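Local coordinates for protein chitinase (Paenibacillus sp. FPU-7, PDB 5GZT) that probably hydrolyses internal beta-1,4 linkages of chitin and chitodextrins at random, as a multidomain chitinase with two glycosyl hydrolase family 18 domains, at residues B[1-12]-B[22-33]; B[181-189]-B[199-207]. All blocks are in the same frame, centred on the assembly; numbering follows the deposited sequence.

Contact 1. Residues B[1-12]-B[22-33]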
# COMPACT_ATOMS: atom_id res chain seq x y z
N SER B 1 -55.76 0.27 56.65
CA SER B 1 -54.50 0.44 55.86
C SER B 1 -53.62 1.59 56.35
O SER B 1 -54.09 2.59 56.89
CB SER B 1 -54.81 0.63 54.36
OG SER B 1 -55.41 -0.55 53.85
N VAL B 2 -52.32 1.43 56.11
CA VAL B 2 -51.31 2.36 56.58
C VAL B 2 -50.67 3.05 55.39
O VAL B 2 -50.10 2.41 54.50
CB VAL B 2 -50.25 1.63 57.42
CG1 VAL B 2 -49.28 2.64 58.02
CG2 VAL B 2 -50.92 0.74 58.48
N HIS B 3 -50.77 4.37 55.38
CA HIS B 3 -50.26 5.19 54.31
C HIS B 3 -49.02 5.90 54.86
O HIS B 3 -49.02 6.35 56.00
CB HIS B 3 -51.33 6.18 53.82
CG HIS B 3 -52.58 5.52 53.36
ND1 HIS B 3 -52.90 5.40 52.02
CD2 HIS B 3 -53.58 4.92 54.06
CE1 HIS B 3 -54.05 4.75 51.92
NE2 HIS B 3 -54.48 4.44 53.14
N MET B 4 -47.97 5.93 54.05
CA MET B 4 -46.69 6.49 54.41
C MET B 4 -46.46 7.51 53.31
O MET B 4 -45.91 7.20 52.23
CB MET B 4 -45.59 5.40 54.49
CG MET B 4 -45.77 4.43 55.66
SD MET B 4 -44.57 3.06 55.72
CE MET B 4 -45.14 2.02 57.06
N ASN B 5 -46.99 8.71 53.57
CA ASN B 5 -46.99 9.82 52.61
C ASN B 5 -45.78 10.69 52.88
O ASN B 5 -45.44 10.90 54.04
CB ASN B 5 -48.28 10.63 52.73
CG ASN B 5 -49.46 9.91 52.12
OD1 ASN B 5 -50.23 10.51 51.38
ND2 ASN B 5 -49.59 8.63 52.40
N ASP B 6 -45.14 11.15 51.80
CA ASP B 6 -43.81 11.82 51.80
C ASP B 6 -43.03 11.69 53.12
O ASP B 6 -42.45 12.66 53.59
CB ASP B 6 -43.93 13.31 51.38
CG ASP B 6 -45.04 13.55 50.38
OD1 ASP B 6 -46.20 13.36 50.81
OD2 ASP B 6 -44.79 13.91 49.19
N SER B 7 -43.01 10.47 53.68
CA SER B 7 -42.49 10.20 55.04
C SER B 7 -41.08 9.61 54.95
O SER B 7 -40.53 9.43 53.85
CB SER B 7 -43.38 9.19 55.80
OG SER B 7 -44.31 9.81 56.66
N VAL B 8 -40.51 9.31 56.11
CA VAL B 8 -39.29 8.52 56.22
C VAL B 8 -39.56 7.48 57.30
O VAL B 8 -39.98 7.80 58.42
CB VAL B 8 -38.06 9.40 56.53
CG1 VAL B 8 -36.90 8.58 57.09
CG2 VAL B 8 -37.63 10.17 55.27
N ILE B 9 -39.39 6.22 56.90
CA ILE B 9 -39.41 5.10 57.82
C ILE B 9 -38.10 4.31 57.66
O ILE B 9 -37.46 4.35 56.59
CB ILE B 9 -40.67 4.22 57.62
CG1 ILE B 9 -41.94 5.09 57.70
CG2 ILE B 9 -40.71 3.08 58.64
CD1 ILE B 9 -42.35 5.72 56.37
N GLY B 10 -37.69 3.65 58.74
CA GLY B 10 -36.51 2.81 58.73
C GLY B 10 -36.96 1.38 58.54
O GLY B 10 -37.87 1.08 57.73
N VAL B 11 -36.31 0.50 59.29
CA VAL B 11 -36.68 -0.90 59.29
C VAL B 11 -38.15 -1.00 59.72
O VAL B 11 -38.59 -0.22 60.56
CB VAL B 11 -35.74 -1.72 60.23
CG1 VAL B 11 -36.31 -3.12 60.53
CG2 VAL B 11 -34.35 -1.78 59.62
N VAL B 12 -38.87 -1.94 59.11
CA VAL B 12 -40.29 -2.20 59.37
C VAL B 12 -40.45 -3.68 59.64
O VAL B 12 -39.95 -4.49 58.88
CB VAL B 12 -41.16 -1.86 58.13
CG1 VAL B 12 -42.65 -2.06 58.43
CG2 VAL B 12 -40.86 -0.46 57.59
N ARG B 22 -52.50 -3.64 54.43
CA ARG B 22 -51.94 -2.96 53.26
C ARG B 22 -51.07 -1.78 53.73
O ARG B 22 -51.50 -1.00 54.57
CB ARG B 22 -53.06 -2.54 52.30
CG ARG B 22 -52.62 -1.92 51.00
CD ARG B 22 -53.81 -1.76 50.07
NE ARG B 22 -54.66 -0.65 50.54
CZ ARG B 22 -54.60 0.61 50.11
NH1 ARG B 22 -53.75 0.99 49.15
NH2 ARG B 22 -55.41 1.51 50.64
N ILE B 23 -49.84 -1.70 53.24
CA ILE B 23 -48.94 -0.61 53.57
C ILE B 23 -48.60 0.09 52.30
O ILE B 23 -48.12 -0.54 51.38
CB ILE B 23 -47.63 -1.09 54.28
CG1 ILE B 23 -47.99 -1.85 55.56
CG2 ILE B 23 -46.71 0.09 54.59
CD1 ILE B 23 -46.80 -2.44 56.32
N VAL B 24 -48.82 1.40 52.26
CA VAL B 24 -48.64 2.14 51.07
C VAL B 24 -47.56 3.18 51.29
O VAL B 24 -47.39 3.66 52.40
CB VAL B 24 -49.96 2.82 50.61
CG1 VAL B 24 -49.81 3.31 49.18
CG2 VAL B 24 -51.10 1.84 50.70
N ALA B 25 -46.83 3.51 50.22
CA ALA B 25 -45.81 4.50 50.23
C ALA B 25 -46.12 5.49 49.09
O ALA B 25 -46.16 5.07 47.87
CB ALA B 25 -44.44 3.85 50.01
N LYS B 26 -46.32 6.77 49.49
CA LYS B 26 -46.77 7.84 48.58
C LYS B 26 -45.80 9.03 48.44
O LYS B 26 -45.24 9.54 49.41
CB LYS B 26 -48.17 8.32 48.99
CG LYS B 26 -49.05 8.72 47.81
CD LYS B 26 -50.14 9.73 48.18
CE LYS B 26 -49.58 11.15 48.33
NZ LYS B 26 -50.64 12.16 48.58
N GLY B 27 -45.58 9.44 47.20
CA GLY B 27 -44.77 10.60 46.91
C GLY B 27 -43.29 10.45 47.24
O GLY B 27 -42.61 9.57 46.70
N SER B 28 -42.79 11.34 48.09
CA SER B 28 -41.38 11.32 48.48
C SER B 28 -41.07 10.37 49.63
O SER B 28 -40.02 10.50 50.27
CB SER B 28 -40.90 12.73 48.81
OG SER B 28 -40.56 13.34 47.59
N ALA B 29 -41.94 9.38 49.87
CA ALA B 29 -41.72 8.44 50.95
C ALA B 29 -40.48 7.55 50.69
O ALA B 29 -39.98 7.45 49.54
CB ALA B 29 -42.95 7.58 51.19
N LYS B 30 -40.07 6.91 51.79
CA LYS B 30 -38.73 6.37 52.02
C LYS B 30 -38.87 5.27 53.08
O LYS B 30 -39.27 5.56 54.23
CB LYS B 30 -37.85 7.52 52.57
CG LYS B 30 -36.62 7.93 51.79
CD LYS B 30 -35.46 6.97 52.01
CE LYS B 30 -35.36 5.96 50.88
NZ LYS B 30 -35.14 6.68 49.59
N VAL B 31 -38.61 4.02 52.72
CA VAL B 31 -38.80 2.93 53.69
C VAL B 31 -37.54 2.11 53.73
O VAL B 31 -36.88 1.91 52.68
CB VAL B 31 -40.03 2.02 53.41
CG1 VAL B 31 -40.46 1.29 54.70
CG2 VAL B 31 -41.19 2.83 52.86
N GLY B 32 -37.21 1.66 54.94
CA GLY B 32 -36.07 0.80 55.16
C GLY B 32 -36.45 -0.61 54.75
O GLY B 32 -37.34 -0.79 53.91
N GLU B 33 -35.76 -1.58 55.36
CA GLU B 33 -35.98 -2.98 55.08
C GLU B 33 -37.30 -3.39 55.72
O GLU B 33 -37.46 -3.23 56.93
CB GLU B 33 -34.81 -3.86 55.64
CG GLU B 33 -35.04 -5.39 55.61
CD GLU B 33 -33.85 -6.24 56.09
OE1 GLU B 33 -32.72 -5.85 55.76
OE2 GLU B 33 -34.04 -7.29 56.76
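R22 lies against S1 and H3 where two successive coils of a parallel beta-helix run side by side. Strands 2-5 and 22-27 pair in register, from V2 with I23 to N5 with K26. The R22 carbonyl accepts V2 N at 3.0 Å. The R22 side chain starts with CG anti to the backbone N (chi1 -176°) and bends at chi3, which brings NH2 to 3.7 Å from H3 CE1. The guanidinium and imidazole planes stand 82° apart. The charge is met outside the pair: NH1 makes a salt bridge with E43, while NE and NH2 bond the backbone of another protein chain. I23 CG2 packs on the end of M4, 3.5 Å from its CE. V24 is held at both ends: its N gives to V2 O at 2.8 Å, and its O takes a weak bond from M4 N. K26 N continues the pattern to M4 O. The lysine chain then crosses the N5 amide, with CE 3.2 Å from OD1. A type II' turn from K26 to A29 follows, and S28 N makes a weak bond to D6 OD2. K30 O receives I9 N at 2.8 Å. V31 CG1 presses tightly on V12 CG2, at 3.4 Å. A beta carbon on G32 would run into G10 C and V11 N. E33 O takes V12 N at 2.9 Å.

Contact 2. Residues B[181-189]-B[199-207]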
# COMPACT_ATOMS: atom_id res chain seq x y z
N ASN B 181 -42.42 -12.59 1.73
CA ASN B 181 -41.49 -11.67 1.07
C ASN B 181 -40.06 -12.18 0.86
O ASN B 181 -39.53 -12.90 1.72
CB ASN B 181 -41.41 -10.34 1.83
CG ASN B 181 -42.66 -9.50 1.67
OD1 ASN B 181 -43.26 -9.45 0.60
ND2 ASN B 181 -43.05 -8.82 2.75
N PRO B 182 -39.43 -11.77 -0.27
CA PRO B 182 -37.99 -12.02 -0.44
C PRO B 182 -37.14 -11.15 0.50
O PRO B 182 -37.14 -9.92 0.39
CB PRO B 182 -37.73 -11.69 -1.92
CG PRO B 182 -38.85 -10.80 -2.33
CD PRO B 182 -40.03 -11.13 -1.46
N VAL B 183 -36.47 -11.81 1.44
CA VAL B 183 -35.52 -11.19 2.37
C VAL B 183 -34.13 -11.67 1.94
O VAL B 183 -33.96 -12.86 1.64
CB VAL B 183 -35.84 -11.62 3.83
CG1 VAL B 183 -34.70 -11.32 4.80
CG2 VAL B 183 -37.13 -10.96 4.29
N VAL B 184 -33.15 -10.74 1.89
CA VAL B 184 -31.71 -11.07 1.70
C VAL B 184 -30.92 -10.88 3.00
O VAL B 184 -30.84 -9.76 3.47
CB VAL B 184 -31.04 -10.15 0.64
CG1 VAL B 184 -29.52 -10.41 0.57
CG2 VAL B 184 -31.71 -10.31 -0.73
N LYS B 185 -30.36 -11.95 3.55
CA LYS B 185 -29.35 -11.88 4.65
C LYS B 185 -27.88 -12.08 4.20
O LYS B 185 -27.52 -13.13 3.65
CB LYS B 185 -29.64 -12.93 5.71
CG LYS B 185 -31.04 -12.83 6.31
CD LYS B 185 -31.26 -13.85 7.44
CE LYS B 185 -30.31 -13.68 8.62
NZ LYS B 185 -30.23 -12.26 9.08
N LEU B 186 -27.02 -11.09 4.47
CA LEU B 186 -25.56 -11.17 4.21
C LEU B 186 -24.89 -12.13 5.19
O LEU B 186 -25.08 -11.98 6.39
CB LEU B 186 -24.90 -9.78 4.34
CG LEU B 186 -25.51 -8.66 3.47
CD1 LEU B 186 -24.80 -7.31 3.58
CD2 LEU B 186 -25.62 -9.09 2.01
N ILE B 187 -24.15 -13.12 4.68
CA ILE B 187 -23.39 -14.09 5.51
C ILE B 187 -21.95 -13.54 5.80
O ILE B 187 -21.45 -13.63 6.96
CB ILE B 187 -23.37 -15.52 4.84
CG1 ILE B 187 -24.69 -16.31 5.10
CG2 ILE B 187 -22.16 -16.37 5.26
CD1 ILE B 187 -24.71 -17.24 6.33
N SER B 188 -21.29 -12.99 4.75
CA SER B 188 -19.83 -12.72 4.75
C SER B 188 -19.30 -12.36 3.37
O SER B 188 -19.97 -12.55 2.34
CB SER B 188 -19.04 -13.96 5.17
OG SER B 188 -19.02 -14.89 4.08
N THR B 189 -18.04 -11.88 3.38
CA THR B 189 -17.27 -11.53 2.18
C THR B 189 -15.81 -11.96 2.33
O THR B 189 -15.27 -11.99 3.44
CB THR B 189 -17.17 -10.01 2.00
OG1 THR B 189 -16.29 -9.51 3.02
CG2 THR B 189 -18.55 -9.32 2.12
N LEU B 199 -19.01 -12.56 -2.58
CA LEU B 199 -20.13 -12.16 -1.71
C LEU B 199 -21.06 -13.33 -1.46
O LEU B 199 -21.67 -13.83 -2.41
CB LEU B 199 -20.91 -11.05 -2.36
CG LEU B 199 -20.11 -9.78 -2.46
CD1 LEU B 199 -20.75 -8.79 -3.41
CD2 LEU B 199 -19.94 -9.18 -1.06
N LYS B 200 -21.14 -13.75 -0.20
CA LYS B 200 -22.08 -14.78 0.21
C LYS B 200 -23.22 -14.21 1.01
O LYS B 200 -23.00 -13.44 1.97
CB LYS B 200 -21.40 -15.86 1.06
CG LYS B 200 -20.44 -16.76 0.31
CD LYS B 200 -20.15 -18.07 1.06
CE LYS B 200 -19.69 -17.79 2.49
NZ LYS B 200 -19.24 -18.99 3.25
N PHE B 201 -24.43 -14.64 0.62
CA PHE B 201 -25.69 -14.26 1.27
C PHE B 201 -26.74 -15.39 1.19
O PHE B 201 -26.77 -16.16 0.21
CB PHE B 201 -26.26 -12.95 0.70
CG PHE B 201 -26.39 -12.91 -0.82
CD1 PHE B 201 -25.29 -12.70 -1.64
CD2 PHE B 201 -27.64 -13.01 -1.44
CE1 PHE B 201 -25.41 -12.63 -3.04
CE2 PHE B 201 -27.76 -12.94 -2.83
CZ PHE B 201 -26.65 -12.76 -3.64
N ASN B 202 -27.55 -15.49 2.25
CA ASN B 202 -28.78 -16.31 2.26
C ASN B 202 -29.94 -15.49 1.67
O ASN B 202 -30.28 -14.43 2.22
CB ASN B 202 -29.14 -16.79 3.68
CG ASN B 202 -28.20 -17.90 4.19
OD1 ASN B 202 -27.89 -18.87 3.48
ND2 ASN B 202 -27.78 -17.77 5.45
N ALA B 203 -30.49 -15.96 0.54
CA ALA B 203 -31.64 -15.30 -0.14
C ALA B 203 -32.91 -16.14 0.04
O ALA B 203 -33.16 -17.09 -0.71
CB ALA B 203 -31.35 -15.05 -1.62
N TYR B 204 -33.71 -15.77 1.04
CA TYR B 204 -35.04 -16.34 1.22
C TYR B 204 -35.93 -15.84 0.08
O TYR B 204 -35.78 -14.69 -0.40
CB TYR B 204 -35.61 -15.98 2.60
CG TYR B 204 -34.69 -16.30 3.78
CD1 TYR B 204 -34.03 -17.54 3.87
CD2 TYR B 204 -34.48 -15.36 4.80
CE1 TYR B 204 -33.20 -17.83 4.94
CE2 TYR B 204 -33.65 -15.65 5.86
CZ TYR B 204 -33.02 -16.88 5.93
OH TYR B 204 -32.21 -17.16 7.00
N GLY B 205 -36.82 -16.71 -0.38
CA GLY B 205 -37.64 -16.45 -1.56
C GLY B 205 -36.81 -16.37 -2.83
O GLY B 205 -37.03 -15.48 -3.68
N TRP B 206 -35.85 -17.28 -2.96
CA TRP B 206 -35.01 -17.33 -4.14
C TRP B 206 -35.93 -17.51 -5.34
O TRP B 206 -36.54 -18.56 -5.48
CB TRP B 206 -33.96 -18.47 -4.08
CG TRP B 206 -33.08 -18.51 -5.32
CD1 TRP B 206 -32.93 -19.55 -6.21
CD2 TRP B 206 -32.29 -17.44 -5.83
NE1 TRP B 206 -32.08 -19.19 -7.23
CE2 TRP B 206 -31.66 -17.90 -7.01
CE3 TRP B 206 -32.03 -16.13 -5.40
CZ2 TRP B 206 -30.80 -17.10 -7.77
CZ3 TRP B 206 -31.17 -15.33 -6.15
CH2 TRP B 206 -30.56 -15.82 -7.32
N ASP B 207 -36.07 -16.47 -6.17
CA ASP B 207 -36.82 -16.59 -7.41
C ASP B 207 -35.90 -16.35 -8.59
O ASP B 207 -36.22 -15.60 -9.53
CB ASP B 207 -38.05 -15.65 -7.42
CG ASP B 207 -39.01 -15.86 -8.64
OD1 ASP B 207 -39.11 -17.00 -9.17
OD2 ASP B 207 -39.66 -14.87 -9.06
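K200 O takes two hydrogen bonds, from I187 N at 3.0 Å and from S188 N at 3.3 Å. This is a classic beta bulge in a beta hairpin of strands 184-191 and 197-203. Both donors reach the oxygen from the same face of its carbonyl plane. The bulge shifts the antiparallel register by one residue. On one side of it, K200 N gives to S188 O. On the other, K185 and N202 form a hydrogen-bonded pair, with N202 N 2.7 Å from K185 O. Y204 N adds a weak bond to V183 O.

Apolar contacts line the face that carries V184, L186, F201 and L199. F201 CG sits between its backbone N and carbonyl carbon (chi1 52°), and its CD2 lies 3.8 Å from V184 CG1. T189 CG2 and L199 CD2 meet side by side at a tight 3.5 Å.

Mixed contacts involve K185 and N202 on the opposite face, and I187, V183 and Y204 beside them. The K185 chain reaches the Y204 ring obliquely, with CD 3.4 Å from CE2. V183 CG1 comes to the edge of the same ring. I187 lays its tip across the N202 amide, with CD1 3.2 Å from ND2. An alanine here would remove that amide and is likely to open a gap beside I187 CD1, leaving the isoleucine end freer to turn.

Strand 239-243 flanks 197-203 on its far side through backbone bonds of L199 and F201. Strands 251-261 and 264-284 cover V184 and L186.

How the contacts relate
The two contacts are separate and do not touch. Their centres lie 58 Å apart, and their nearest atoms are about 45 Å apart. Along the chain, contact 1 closes before contact 2 opens. Contact 1 lies in the first coils of the beta-helix, with its centre 74 Å from that of the chain. Contact 2 is closer in, at 36 Å. It packs on strand 264-284, which leads into the first family 18 barrel. The bound sodium ion belongs to the surroundings of contact 1. It is held by E44, T50, F52 and S72. The side chain of A25 is about 7 Å from the sodium ion. A25 and V31 also touch F52.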